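Long-range contacts in chromosome partition protein Smc (Pyrococcus furiosus, PDB 3NWC), which is probably required for chromosome condensation and partitioning, its hinge domain joining two subunits into a homodimer and binding DNA: residues 11-16 / 166-171; 20-25 / 87-92; 38-43 / 65-70; 52-57 / 148-153; 57-62 / 126-131. All blocks are in the same frame, centred on the assembly; numbering follows the deposited sequence. Where two conformers were deposited one is given.

Contact 1 (11-16 / 166-171)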
# COMPACT_ATOMS: atom_id res chain seq x y z
N ILE A 11 -1.96 13.26 13.84
CA ILE A 11 -2.68 12.41 14.79
C ILE A 11 -3.63 11.49 14.04
O ILE A 11 -3.70 10.29 14.32
CB ILE A 11 -3.47 13.25 15.83
CG1 ILE A 11 -2.53 14.15 16.62
CG2 ILE A 11 -4.24 12.32 16.76
CD1 ILE A 11 -1.51 13.40 17.45
N ALA A 12 -4.36 12.05 13.08
CA ALA A 12 -5.34 11.27 12.33
C ALA A 12 -4.65 10.20 11.50
O ALA A 12 -5.07 9.06 11.47
CB ALA A 12 -6.22 12.14 11.47
N ALA A 13 -3.57 10.57 10.83
CA ALA A 13 -2.87 9.58 10.02
C ALA A 13 -2.39 8.41 10.87
O ALA A 13 -2.47 7.24 10.46
CB ALA A 13 -1.71 10.25 9.27
N GLU A 14 -1.84 8.72 12.03
CA GLU A 14 -1.30 7.71 12.93
C GLU A 14 -2.41 6.81 13.44
O GLU A 14 -2.26 5.59 13.50
CB GLU A 14 -0.58 8.37 14.10
CG GLU A 14 0.68 9.13 13.65
CD GLU A 14 1.36 9.89 14.77
OE1 GLU A 14 0.68 10.29 15.75
OE2 GLU A 14 2.59 10.10 14.67
N ALA A 15 -3.53 7.42 13.81
CA ALA A 15 -4.68 6.65 14.29
C ALA A 15 -5.22 5.71 13.21
O ALA A 15 -5.58 4.56 13.50
CB ALA A 15 -5.78 7.61 14.79
N GLN A 16 -5.25 6.17 11.97
CA GLN A 16 -5.78 5.34 10.90
C GLN A 16 -4.85 4.18 10.59
O GLN A 16 -5.31 3.08 10.28
CB GLN A 16 -6.07 6.17 9.64
CG GLN A 16 -7.03 7.31 9.94
CD GLN A 16 -7.66 7.94 8.71
OE1 GLN A 16 -7.05 7.99 7.65
NE2 GLN A 16 -8.90 8.41 8.85
N GLY A 166 -5.64 14.71 0.22
CA GLY A 166 -6.85 14.81 1.02
C GLY A 166 -6.53 14.83 2.50
O GLY A 166 -5.41 14.50 2.91
N HIS A 167 -7.50 15.21 3.32
CA HIS A 167 -7.30 15.22 4.75
C HIS A 167 -7.34 13.85 5.37
O HIS A 167 -8.24 13.05 5.09
CB HIS A 167 -8.36 16.09 5.43
CG HIS A 167 -8.26 17.54 5.07
ND1 HIS A 167 -9.30 18.42 5.28
CD2 HIS A 167 -7.26 18.25 4.51
CE1 HIS A 167 -8.93 19.62 4.86
NE2 HIS A 167 -7.70 19.54 4.39
N PHE A 168 -6.39 13.59 6.25
CA PHE A 168 -6.50 12.44 7.13
C PHE A 168 -7.58 12.69 8.18
O PHE A 168 -8.28 11.77 8.60
CB PHE A 168 -5.17 12.17 7.84
CG PHE A 168 -4.13 11.55 6.96
CD1 PHE A 168 -4.11 10.18 6.75
CD2 PHE A 168 -3.17 12.33 6.33
CE1 PHE A 168 -3.14 9.60 5.94
CE2 PHE A 168 -2.21 11.75 5.52
CZ PHE A 168 -2.19 10.38 5.33
N ARG A 169 -7.70 13.92 8.63
CA ARG A 169 -8.58 14.18 9.77
C ARG A 169 -10.03 14.16 9.31
O ARG A 169 -10.37 14.64 8.23
CB ARG A 169 -8.22 15.49 10.46
CG ARG A 169 -8.51 16.72 9.66
CD ARG A 169 -7.78 17.91 10.26
NE ARG A 169 -8.12 19.15 9.58
CZ ARG A 169 -7.47 19.64 8.53
NH1 ARG A 169 -6.43 18.98 8.01
NH2 ARG A 169 -7.86 20.78 7.98
N ALA A 170 -10.87 13.56 10.14
CA ALA A 170 -12.25 13.33 9.78
C ALA A 170 -13.09 14.54 10.16
O ALA A 170 -12.66 15.39 10.94
CB ALA A 170 -12.77 12.09 10.48
N ARG A 171 -14.29 14.60 9.60
CA ARG A 171 -15.20 15.71 9.88
C ARG A 171 -15.58 15.75 11.37
O ARG A 171 -15.49 16.80 12.02
CB ARG A 171 -16.45 15.58 9.01
CG ARG A 171 -17.54 16.61 9.29
CD ARG A 171 -18.74 16.39 8.39
NE ARG A 171 -18.46 16.71 6.99
CZ ARG A 171 -18.44 17.94 6.48
NH1 ARG A 171 -18.68 18.99 7.26
NH2 ARG A 171 -18.18 18.12 5.20
O HOH W 1 -8.31 10.03 5.55
O HOH W 2 -10.56 10.56 8.04

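Contact 2 (20-25 / 87-92)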
# COMPACT_ATOMS: atom_id res chain seq x y z
N ARG A 20 -5.88 0.05 10.53
CA ARG A 20 -5.45 -0.83 9.48
C ARG A 20 -4.28 -1.52 10.15
O ARG A 20 -4.02 -1.28 11.33
CB ARG A 20 -5.06 -0.02 8.25
CG ARG A 20 -6.20 0.89 7.76
CD ARG A 20 -5.91 1.49 6.39
NE ARG A 20 -7.10 2.11 5.79
CZ ARG A 20 -7.39 3.41 5.86
NH1 ARG A 20 -6.58 4.23 6.50
NH2 ARG A 20 -8.49 3.88 5.28
N GLY A 21 -3.57 -2.40 9.46
CA GLY A 21 -2.41 -3.00 10.10
C GLY A 21 -2.73 -4.02 11.19
O GLY A 21 -3.81 -4.06 11.77
N ASN A 22 -1.72 -4.84 11.48
CA ASN A 22 -1.90 -6.11 12.17
C ASN A 22 -0.83 -6.29 13.26
O ASN A 22 0.36 -6.30 12.97
CB ASN A 22 -1.80 -7.22 11.12
CG ASN A 22 -1.81 -8.60 11.71
OD1 ASN A 22 -2.10 -8.78 12.89
ND2 ASN A 22 -1.48 -9.59 10.88
N ARG A 23 -1.27 -6.42 14.51
CA ARG A 23 -0.33 -6.52 15.63
C ARG A 23 0.35 -7.89 15.70
O ARG A 23 0.98 -8.24 16.70
CB ARG A 23 -1.04 -6.22 16.96
CG ARG A 23 -0.11 -6.00 18.14
CD ARG A 23 -0.89 -5.77 19.43
NE ARG A 23 -1.38 -4.39 19.55
CZ ARG A 23 -2.48 -3.93 18.97
NH1 ARG A 23 -3.22 -4.73 18.21
NH2 ARG A 23 -2.84 -2.67 19.14
N ALA A 24 0.24 -8.65 14.61
CA ALA A 24 0.84 -9.98 14.54
C ALA A 24 2.36 -9.94 14.67
O ALA A 24 2.97 -10.93 15.07
CB ALA A 24 0.46 -10.67 13.25
N ALA A 25 2.96 -8.80 14.34
CA ALA A 25 4.40 -8.66 14.45
C ALA A 25 4.86 -8.96 15.87
O ALA A 25 5.93 -9.53 16.08
CB ALA A 25 4.84 -7.27 14.03
N GLY A 87 -3.11 -13.73 10.37
CA GLY A 87 -3.22 -12.79 9.27
C GLY A 87 -1.95 -12.69 8.45
O GLY A 87 -1.17 -13.63 8.38
N ARG A 88 -1.74 -11.52 7.85
CA ARG A 88 -0.64 -11.32 6.91
C ARG A 88 0.34 -10.25 7.33
O ARG A 88 -0.03 -9.29 8.00
CB ARG A 88 -1.19 -10.98 5.52
CG ARG A 88 -1.86 -12.18 4.86
CD ARG A 88 -2.66 -11.77 3.66
NE ARG A 88 -1.85 -11.31 2.51
CZ ARG A 88 -1.37 -12.11 1.55
NH1 ARG A 88 -1.53 -13.43 1.62
NH2 ARG A 88 -0.71 -11.61 0.52
N LEU A 89 1.60 -10.43 6.93
CA LEU A 89 2.62 -9.39 7.06
C LEU A 89 3.47 -9.34 5.80
O LEU A 89 3.56 -10.31 5.05
CB LEU A 89 3.54 -9.67 8.25
CG LEU A 89 2.92 -9.65 9.65
CD1 LEU A 89 3.93 -10.14 10.69
CD2 LEU A 89 2.36 -8.27 10.02
N THR A 90 4.09 -8.18 5.59
CA THR A 90 5.05 -7.96 4.53
C THR A 90 6.44 -7.93 5.15
O THR A 90 6.69 -7.19 6.11
CB THR A 90 4.79 -6.62 3.82
OG1 THR A 90 3.48 -6.67 3.22
CG2 THR A 90 5.82 -6.38 2.72
N PHE A 91 7.33 -8.76 4.61
CA PHE A 91 8.68 -8.90 5.17
C PHE A 91 9.72 -8.29 4.26
O PHE A 91 9.61 -8.41 3.03
CB PHE A 91 8.98 -10.38 5.40
CG PHE A 91 8.05 -11.02 6.40
CD1 PHE A 91 8.33 -10.97 7.75
CD2 PHE A 91 6.90 -11.67 5.98
CE1 PHE A 91 7.47 -11.55 8.68
CE2 PHE A 91 6.03 -12.25 6.89
CZ PHE A 91 6.33 -12.20 8.25
N LEU A 92 10.71 -7.63 4.86
CA LEU A 92 11.82 -7.02 4.13
C LEU A 92 13.14 -7.72 4.46
O LEU A 92 13.73 -7.47 5.50
CB LEU A 92 11.92 -5.53 4.48
CG LEU A 92 10.61 -4.73 4.40
CD1 LEU A 92 10.88 -3.26 4.69
CD2 LEU A 92 9.98 -4.88 3.03

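Contact 3 (38-43 / 65-70)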
# COMPACT_ATOMS: atom_id res chain seq x y z
N GLY A 38 12.01 -6.34 13.55
CA GLY A 38 10.84 -5.56 13.93
C GLY A 38 10.29 -4.79 12.75
O GLY A 38 10.79 -4.91 11.64
N THR A 39 9.24 -4.00 12.99
CA THR A 39 8.66 -3.17 11.94
C THR A 39 9.48 -1.91 11.72
O THR A 39 10.17 -1.45 12.63
CB THR A 39 7.23 -2.74 12.32
OG1 THR A 39 7.27 -1.92 13.49
CG2 THR A 39 6.36 -3.96 12.61
N LEU A 40 9.40 -1.34 10.53
CA LEU A 40 10.08 -0.08 10.26
C LEU A 40 9.61 1.01 11.22
O LEU A 40 10.40 1.86 11.61
CB LEU A 40 9.86 0.37 8.81
CG LEU A 40 10.75 -0.34 7.79
CD1 LEU A 40 10.43 0.12 6.36
CD2 LEU A 40 12.20 -0.03 8.15
N ALA A 41 8.33 0.98 11.58
CA ALA A 41 7.81 1.94 12.56
C ALA A 41 8.55 1.86 13.89
O ALA A 41 8.65 2.86 14.61
CB ALA A 41 6.31 1.74 12.77
N GLU A 42 9.08 0.69 14.23
CA GLU A 42 9.78 0.53 15.51
C GLU A 42 11.25 0.87 15.36
O GLU A 42 11.96 1.00 16.36
CB GLU A 42 9.64 -0.90 16.03
CG GLU A 42 8.21 -1.31 16.33
CD GLU A 42 8.06 -2.79 16.57
OE1 GLU A 42 8.81 -3.60 15.97
OE2 GLU A 42 7.18 -3.16 17.38
N LEU A 43 11.70 1.04 14.12
CA LEU A 43 13.13 1.10 13.85
C LEU A 43 13.60 2.46 13.35
O LEU A 43 14.80 2.70 13.21
CB LEU A 43 13.50 0.01 12.83
CG LEU A 43 13.28 -1.44 13.27
CD1 LEU A 43 13.46 -2.42 12.10
CD2 LEU A 43 14.22 -1.78 14.42
N ASN A 65 5.77 -2.92 7.69
CA ASN A 65 6.60 -3.99 7.15
C ASN A 65 7.62 -4.45 8.18
O ASN A 65 8.13 -3.64 8.95
CB ASN A 65 7.38 -3.51 5.92
CG ASN A 65 6.51 -3.31 4.68
OD1 ASN A 65 7.05 -3.08 3.59
ND2 ASN A 65 5.20 -3.36 4.83
N VAL A 66 7.92 -5.75 8.20
CA VAL A 66 8.80 -6.34 9.20
C VAL A 66 10.15 -6.63 8.58
O VAL A 66 10.23 -7.36 7.60
CB VAL A 66 8.24 -7.67 9.75
CG1 VAL A 66 9.21 -8.29 10.75
CG2 VAL A 66 6.87 -7.47 10.41
N VAL A 67 11.19 -6.05 9.15
CA VAL A 67 12.56 -6.24 8.66
C VAL A 67 13.13 -7.55 9.20
O VAL A 67 13.10 -7.78 10.41
CB VAL A 67 13.46 -5.07 9.10
CG1 VAL A 67 14.92 -5.27 8.62
CG2 VAL A 67 12.93 -3.75 8.57
N VAL A 68 13.63 -8.40 8.32
CA VAL A 68 14.21 -9.69 8.71
C VAL A 68 15.58 -9.89 8.04
O VAL A 68 15.91 -9.21 7.08
CB VAL A 68 13.30 -10.88 8.37
CG1 VAL A 68 11.95 -10.73 9.06
CG2 VAL A 68 13.11 -11.01 6.86
N GLU A 69 16.34 -10.84 8.57
CA GLU A 69 17.71 -11.09 8.10
C GLU A 69 17.73 -11.51 6.64
O GLU A 69 18.49 -10.95 5.84
CB GLU A 69 18.37 -12.16 8.97
CG GLU A 69 19.83 -12.46 8.60
OE1 GLU A 69 20.79 -10.28 8.46
OE2 GLU A 69 21.54 -11.63 10.02
N ASP A 70 16.91 -12.49 6.28
CA ASP A 70 16.90 -12.99 4.91
C ASP A 70 15.57 -13.64 4.51
O ASP A 70 14.64 -13.68 5.31
CB ASP A 70 18.05 -13.97 4.69
CG ASP A 70 18.01 -15.15 5.65
OD1 ASP A 70 16.90 -15.65 5.94
OD2 ASP A 70 19.08 -15.57 6.12

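Contact 4 (52-57 / 148-153)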
# COMPACT_ATOMS: atom_id res chain seq x y z
N ALA A 52 7.49 15.33 10.79
CA ALA A 52 6.78 14.17 11.31
C ALA A 52 5.66 13.70 10.39
O ALA A 52 5.50 12.51 10.17
CB ALA A 52 6.24 14.43 12.70
N LEU A 53 4.86 14.63 9.88
CA LEU A 53 3.78 14.26 8.97
C LEU A 53 4.35 13.77 7.63
O LEU A 53 3.90 12.76 7.07
CB LEU A 53 2.82 15.44 8.77
CG LEU A 53 1.61 15.27 7.84
CD1 LEU A 53 0.71 14.10 8.27
CD2 LEU A 53 0.81 16.55 7.77
N ALA A 54 5.33 14.48 7.10
CA ALA A 54 5.93 14.07 5.83
C ALA A 54 6.47 12.64 5.87
O ALA A 54 6.30 11.87 4.92
CB ALA A 54 7.05 15.06 5.44
N ILE A 55 7.12 12.28 6.97
CA ILE A 55 7.68 10.94 7.12
C ILE A 55 6.58 9.89 7.35
O ILE A 55 6.65 8.79 6.79
CB ILE A 55 8.72 10.88 8.27
CG1 ILE A 55 9.92 11.76 7.88
CG2 ILE A 55 9.17 9.46 8.52
CD1 ILE A 55 10.49 11.38 6.51
N GLU A 56 5.57 10.22 8.16
CA GLU A 56 4.43 9.32 8.32
C GLU A 56 3.81 9.01 6.95
O GLU A 56 3.56 7.85 6.62
CB GLU A 56 3.38 9.94 9.25
CG GLU A 56 2.04 9.19 9.29
CD GLU A 56 2.15 7.81 9.90
OE1 GLU A 56 2.99 7.61 10.80
OE2 GLU A 56 1.38 6.92 9.48
N VAL A 57 3.56 10.06 6.17
CA VAL A 57 2.96 9.89 4.84
C VAL A 57 3.89 9.13 3.88
O VAL A 57 3.46 8.23 3.14
CB VAL A 57 2.54 11.26 4.24
CG1 VAL A 57 2.14 11.13 2.77
CG2 VAL A 57 1.42 11.90 5.07
N ARG A 148 10.08 10.84 -6.48
CA ARG A 148 9.13 10.58 -5.38
C ARG A 148 9.18 11.74 -4.39
O ARG A 148 10.23 12.05 -3.84
CB ARG A 148 9.41 9.25 -4.67
CG ARG A 148 8.32 8.84 -3.66
CD ARG A 148 8.59 7.46 -3.06
NE ARG A 148 7.36 6.78 -2.62
CZ ARG A 148 6.93 6.75 -1.37
NH1 ARG A 148 7.61 7.35 -0.40
NH2 ARG A 148 5.80 6.10 -1.07
N MSE A 149 8.03 12.37 -4.16
CA MSE A 149 7.98 13.54 -3.29
C MSE A 149 6.86 13.43 -2.26
O MSE A 149 5.82 12.83 -2.51
CB MSE A 149 7.78 14.81 -4.11
CG MSE A 149 8.91 15.11 -5.08
SE MSE A 149 8.33 16.44 -6.39
CE MSE A 149 6.98 15.37 -7.30
N VAL A 150 7.08 14.04 -1.11
CA VAL A 150 6.01 14.18 -0.13
C VAL A 150 6.04 15.65 0.26
O VAL A 150 7.11 16.23 0.41
CB VAL A 150 6.22 13.25 1.08
CG1 VAL A 150 7.59 13.50 1.77
CG2 VAL A 150 5.08 13.39 2.06
N THR A 151 4.87 16.28 0.36
CA THR A 151 4.85 17.68 0.79
C THR A 151 4.84 17.73 2.30
O THR A 151 4.48 16.76 2.95
CB THR A 151 3.65 18.47 0.24
OG1 THR A 151 2.44 18.01 0.85
CG2 THR A 151 3.57 18.33 -1.27
N ILE A 152 5.22 18.87 2.86
CA ILE A 152 5.26 19.01 4.30
C ILE A 152 3.87 18.80 4.90
O ILE A 152 3.75 18.37 6.04
CB ILE A 152 5.80 20.40 4.71
CG1 ILE A 152 7.32 20.43 4.55
CG2 ILE A 152 5.46 20.69 6.16
CD1 ILE A 152 8.04 19.70 5.66
N GLU A 153 2.84 19.09 4.12
CA GLU A 153 1.47 18.99 4.61
C GLU A 153 0.81 17.66 4.30
O GLU A 153 -0.33 17.41 4.69
CB GLU A 153 0.63 20.16 4.09
CG GLU A 153 1.04 21.49 4.72
CD GLU A 153 1.05 21.43 6.24
OE1 GLU A 153 0.38 20.55 6.81
OE2 GLU A 153 1.73 22.27 6.87
O HOH W 3 5.74 17.33 7.82
O HOH W 4 3.65 6.19 1.19

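Contact 5 (57-62 / 126-131)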
# COMPACT_ATOMS: atom_id res chain seq x y z
N VAL A 57 3.56 10.06 6.17
CA VAL A 57 2.96 9.89 4.84
C VAL A 57 3.89 9.13 3.88
O VAL A 57 3.46 8.23 3.14
CB VAL A 57 2.54 11.26 4.24
CG1 VAL A 57 2.14 11.13 2.77
CG2 VAL A 57 1.42 11.90 5.07
N ALA A 58 5.16 9.49 3.87
CA ALA A 58 6.05 8.85 2.90
C ALA A 58 6.30 7.37 3.21
O ALA A 58 6.55 6.57 2.29
CB ALA A 58 7.38 9.62 2.78
N LEU A 59 6.28 7.01 4.49
CA LEU A 59 6.39 5.60 4.87
C LEU A 59 5.10 4.87 4.54
O LEU A 59 5.12 3.76 4.00
CB LEU A 59 6.65 5.46 6.36
CG LEU A 59 8.04 5.19 6.90
CD1 LEU A 59 7.93 4.90 8.39
CD2 LEU A 59 8.66 4.00 6.19
N GLY A 60 3.97 5.48 4.86
CA GLY A 60 2.68 4.85 4.64
C GLY A 60 2.64 3.45 5.23
O GLY A 60 3.08 3.24 6.36
N ASN A 61 2.14 2.49 4.45
CA ASN A 61 2.01 1.12 4.93
C ASN A 61 3.35 0.45 5.19
O ASN A 61 3.42 -0.56 5.89
CB ASN A 61 1.22 0.26 3.95
CG ASN A 61 -0.26 0.54 4.00
OD1 ASN A 61 -0.75 1.12 4.97
ND2 ASN A 61 -0.98 0.11 2.97
N ARG A 62 4.41 1.00 4.63
CA ARG A 62 5.72 0.40 4.83
C ARG A 62 6.08 0.42 6.31
O ARG A 62 6.85 -0.40 6.77
CB ARG A 62 6.78 1.13 4.01
CG ARG A 62 6.58 0.99 2.51
CD ARG A 62 6.33 -0.45 2.15
NE ARG A 62 6.19 -0.62 0.71
CZ ARG A 62 6.12 -1.80 0.10
NH1 ARG A 62 6.19 -2.92 0.81
NH2 ARG A 62 5.99 -1.84 -1.22
N PHE A 126 15.07 1.25 1.05
CA PHE A 126 14.00 0.71 0.21
C PHE A 126 12.72 1.53 0.40
O PHE A 126 12.04 1.88 -0.56
CB PHE A 126 13.74 -0.76 0.50
CG PHE A 126 12.32 -1.17 0.23
CD1 PHE A 126 11.88 -1.39 -1.07
CD2 PHE A 126 11.42 -1.30 1.27
CE1 PHE A 126 10.57 -1.73 -1.31
CE2 PHE A 126 10.12 -1.64 1.03
CZ PHE A 126 9.70 -1.87 -0.26
N ALA A 127 12.38 1.86 1.64
CA ALA A 127 11.12 2.56 1.90
C ALA A 127 11.18 4.06 1.59
O ALA A 127 10.22 4.65 1.10
CB ALA A 127 10.69 2.35 3.36
N LEU A 128 12.31 4.69 1.92
CA LEU A 128 12.39 6.14 1.91
C LEU A 128 13.54 6.70 1.08
O LEU A 128 13.68 7.91 0.97
CB LEU A 128 12.53 6.66 3.34
CG LEU A 128 11.26 6.45 4.19
CD1 LEU A 128 11.57 6.75 5.65
CD2 LEU A 128 10.17 7.38 3.68
N GLY A 129 14.32 5.81 0.48
CA GLY A 129 15.57 6.19 -0.18
C GLY A 129 15.49 7.09 -1.39
O GLY A 129 16.45 7.78 -1.72
N ASP A 130 14.36 7.09 -2.09
CA ASP A 130 14.21 8.03 -3.19
C ASP A 130 13.12 9.06 -2.93
O ASP A 130 12.71 9.76 -3.84
CB ASP A 130 14.04 7.31 -4.54
CG ASP A 130 12.70 6.61 -4.69
OD1 ASP A 130 11.96 6.43 -3.70
OD2 ASP A 130 12.38 6.20 -5.82
N THR A 131 12.70 9.19 -1.67
CA THR A 131 11.72 10.21 -1.32
C THR A 131 12.37 11.56 -1.01
O THR A 131 13.30 11.65 -0.22
CB THR A 131 10.84 9.79 -0.12
OG1 THR A 131 10.21 8.55 -0.42
CG2 THR A 131 9.76 10.84 0.14
O HOH W 5 7.62 3.92 1.43

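Contact 1 (11-16 / 166-171)
Phe168 lays its ring against Ala13 of helix 4-19 in a CH-pi contact, where the loop after strand 163-165 runs along the flank of this N-terminal helix in the SMC hinge-domain fragment. Ala13 CB stands nearly on the ring normal, 13° off it and 3.5 Å from the ring centroid of Phe168, and so covers the middle of one face. The ring reaches this place with CG beside the backbone N (chi1 -75°), which turns that face to Ala13 CB. Apolar contact continues one residue back: Ala12 CB lies 3.8 Å from Phe168 CB and 3.6 Å from Arg169 CA, and it also touches Phe168 O. With an alanine in place of Phe168, Ala13 would probably lose the aromatic face above its methyl group, opening a gap that also reaches Val57 of helix 52-59.

Charge enters through Arg169, whose NH1 forms a salt bridge with Glu9 OE2, while the other carboxylate oxygen, Glu9 OE1, accepts from Phe168 N; the same NH1 lies over the ring face of His167. Arg88 of the second subunit packs on Phe168, which sets this surface contact beside the dimer interface.

The remaining polar links pass through water. The amide of Gln16, its plane 70° from the Phe168 ring, brings OE1 to the ring edge, yet it makes no direct hydrogen bond to the loop. One water donates to Gln16 OE1 and to His167 O, at 3.1 Å from the latter. A second accepts weakly from Gln16 NE2 and donates to Phe168 O at 2.6 Å.

Contact 2 (20-25 / 87-92)
Asn22 ND2 donates to two backbone carbonyls, Arg88 O across the contact and Leu86 O just before segment 87-92. This double grip ties the turn between helices 4-19 and 24-28 to the start of strand 89-93, the outermost strand, within this chain, of the three-stranded mixed sheet in the SMC hinge. The bond from Asn22 ND2 to Arg88 O is 3.2 Å long and fairly straight, with an angle of 159° at the hydrogen. Arg88 O lies close to the plane of the Asn22 amide, whereas the donor stands above the plane of the carbonyl it meets.

The other end of the same amide faces its own chain. Asn22 OD1 accepts from Ala24 N at 2.9 Å, which makes an Asx turn where the chain enters helix 24-28. With both ends engaged, the amide is held against rotation; its CG lies anti to the backbone N (chi1 173°), which carries the group over toward the strand. At Gly87 a side chain would run into Asn22 ND2, and the positive phi of Gly87 by itself favours glycine.

On the side away from segment 20-25, the guanidinium of Arg88 bonds to Gly166 O and Gly154 O of the second subunit. Residues 89-91 pair with an antiparallel strand of that subunit, so the sheet runs on through the dimer interface, in keeping with the hinge's role in dimerization.

Packing rests on Leu89, which sets its two methyl groups against the turn. CD2 lies beside Asn22, 4.1 Å from Asn22 O, while CD1 reaches the first helical turn, 4.0 Å from Ala25 N.

Contact 3 (38-43 / 65-70)
Val67 N donates to Gly38 O at 2.8 Å in the shorter of the two backbone hydrogen bonds between segments 38-43 and 65-70. The second, from Leu40 N to Asn65 O, measures 3.1 Å and meets the carbonyl almost head-on, with a C=O...N angle of 172°. Between them Thr39 and Val66 form a non-hydrogen-bonded antiparallel pair, their CA atoms only 4.2 Å apart. Here Thr39 CA approaches Asn65 O to 3.1 Å in a CA-H...O contact, so this carbonyl receives both a N-H and a C-H.

Where the strand gives way to helix 40-43, a capping box closes the helix start. Thr39 N donates to Glu42 OE1 at 3.0 Å, approaching from above the carboxylate plane, and Glu42 N returns a weak bond to Thr39 OG1. With OG1 set between the backbone N and the carbonyl carbon (chi1 64°), the hydroxyl turns to the helix while CG2 faces Val66 CG2 across the strands. Gly38 has no side chain, and one at this position would run into Glu42 OE1.

On the other sheet face Val67 CG2 is the point where two leucines converge. Leu40 CD2 comes to it at about a right angle and Leu43 CD1 obliquely, each 3.8 Å from Val67 CG2. Helix 121-128 covers this side, with Val124 and Ala127 against Leu40. Nearby, Asn65 OD1 accepts from Arg62.

The arrangement is that of an antiparallel strand pair leading directly into a capped helical turn, at one edge of the three-stranded mixed sheet of the SMC hinge.

Contact 4 (52-57 / 148-153)
The helical segment 52-57 runs across strand 148-151 at 138° between their chain directions, the short axes 8.0 Å apart at closest approach, an oblique crossing with roughly opposed directions. This is helix-on-sheet packing within the SMC hinge: strand 148-151 lies in the middle of the five-stranded mixed sheet, and the helix covers one face of it.

Val150 is the strand residue that meets the helix most fully. Both its methyls sit against Ala54 O; CG1 also touches Ala54 CB, whereas CG2, 3.5 Å from Ala54 O, also meets Val57 CG1 at 3.8 Å. CG2 reaches this spot because it lies anti to the backbone N, CG1 taking the position between N and the carbonyl carbon (chi1 57°). Val150 also packs on Thr131 and Ile133 of the neighbouring strand.

At the loop end Leu53 extends along the chain after the strand, with CD2 3.4 Å from Glu153 O. The carboxylate of Glu153 folds back near that methyl, and its OE1 is hydrogen-bonded to Ser6.

No direct hydrogen bond joins the segments, but two waters bridge them. One accepts from Ala54 N and donates to Ile152 O, taking up an amide near the start of the helix. At the other end Arg148 NH1 bonds to Ala58 O and Thr131 OG1, and a second water donates to Val57 O at 2.8 Å while accepting from Arg148 NH2 at 3.1 Å.

Contact 5 (57-62 / 126-131)
Leu59 overlaps Ala127 and Leu128 where the C-terminal ends of helices 52-59 and 121-128 pack together at the centre of the SMC hinge. Leucine and alanine side chains pack against one another between the two helix ends. Leu59 CD2 reaches Ala127 CB at 3.9 Å and Leu128 CD1 at 4.0 Å, the two leucines crossing at about a right angle. Leu128 turns its other methyl toward the helix, placing CD2 3.7 Å from Ala58 CB. An alanine in place of Leu128 would probably open a gap beside Ala58 and leave Leu59 freer to turn. Ala58 CB also touches Thr131 CG2 beyond the type I turn from Leu128 to Thr131, a turn closed by Thr131 N bonding to Leu128 O.

Arg62 was modelled in two positions, and in one of them its guanidinium meets the Phe126 ring face to edge. Phe126 CZ then stands over the middle of the guanidinium, 3.6 Å from Arg62 CZ, with the two planes 76° apart. The arginine bends at chi2 (-48°) to bring its flat end to the ring edge rather than over the ring face. In this position NH2 forms a salt bridge with Glu158 of the second subunit and NH1 bonds to Asn65 OD1, so the group spans the dimer interface.

Two carbonyls face each other across the helix ends without a direct donor between them. One water bridges them, donating to Ala58 O at 3.0 Å and to Ala127 O at 2.7 Å.

From the N terminus, helix 4-19 opens contact 1, whose loop closes only after strand 163-165 and encloses all the others. Next, contact 2 joins the turn before helix 24-28 to strand 89-93, and within its span contact 3 pairs strands 36-39 and 66-68 of the same sheet. Helix 52-59 then serves contacts 4 and 5, which share Val57: contact 5 lies within the span of contact 4, and both cross contacts 2 and 3. The three-stranded sheet is thereby tied through helices 52-59 and 121-128 to the five-stranded sheet. Phe168 of contact 1 touches Val57, bringing the N-terminal helix and the departing chain onto the same core.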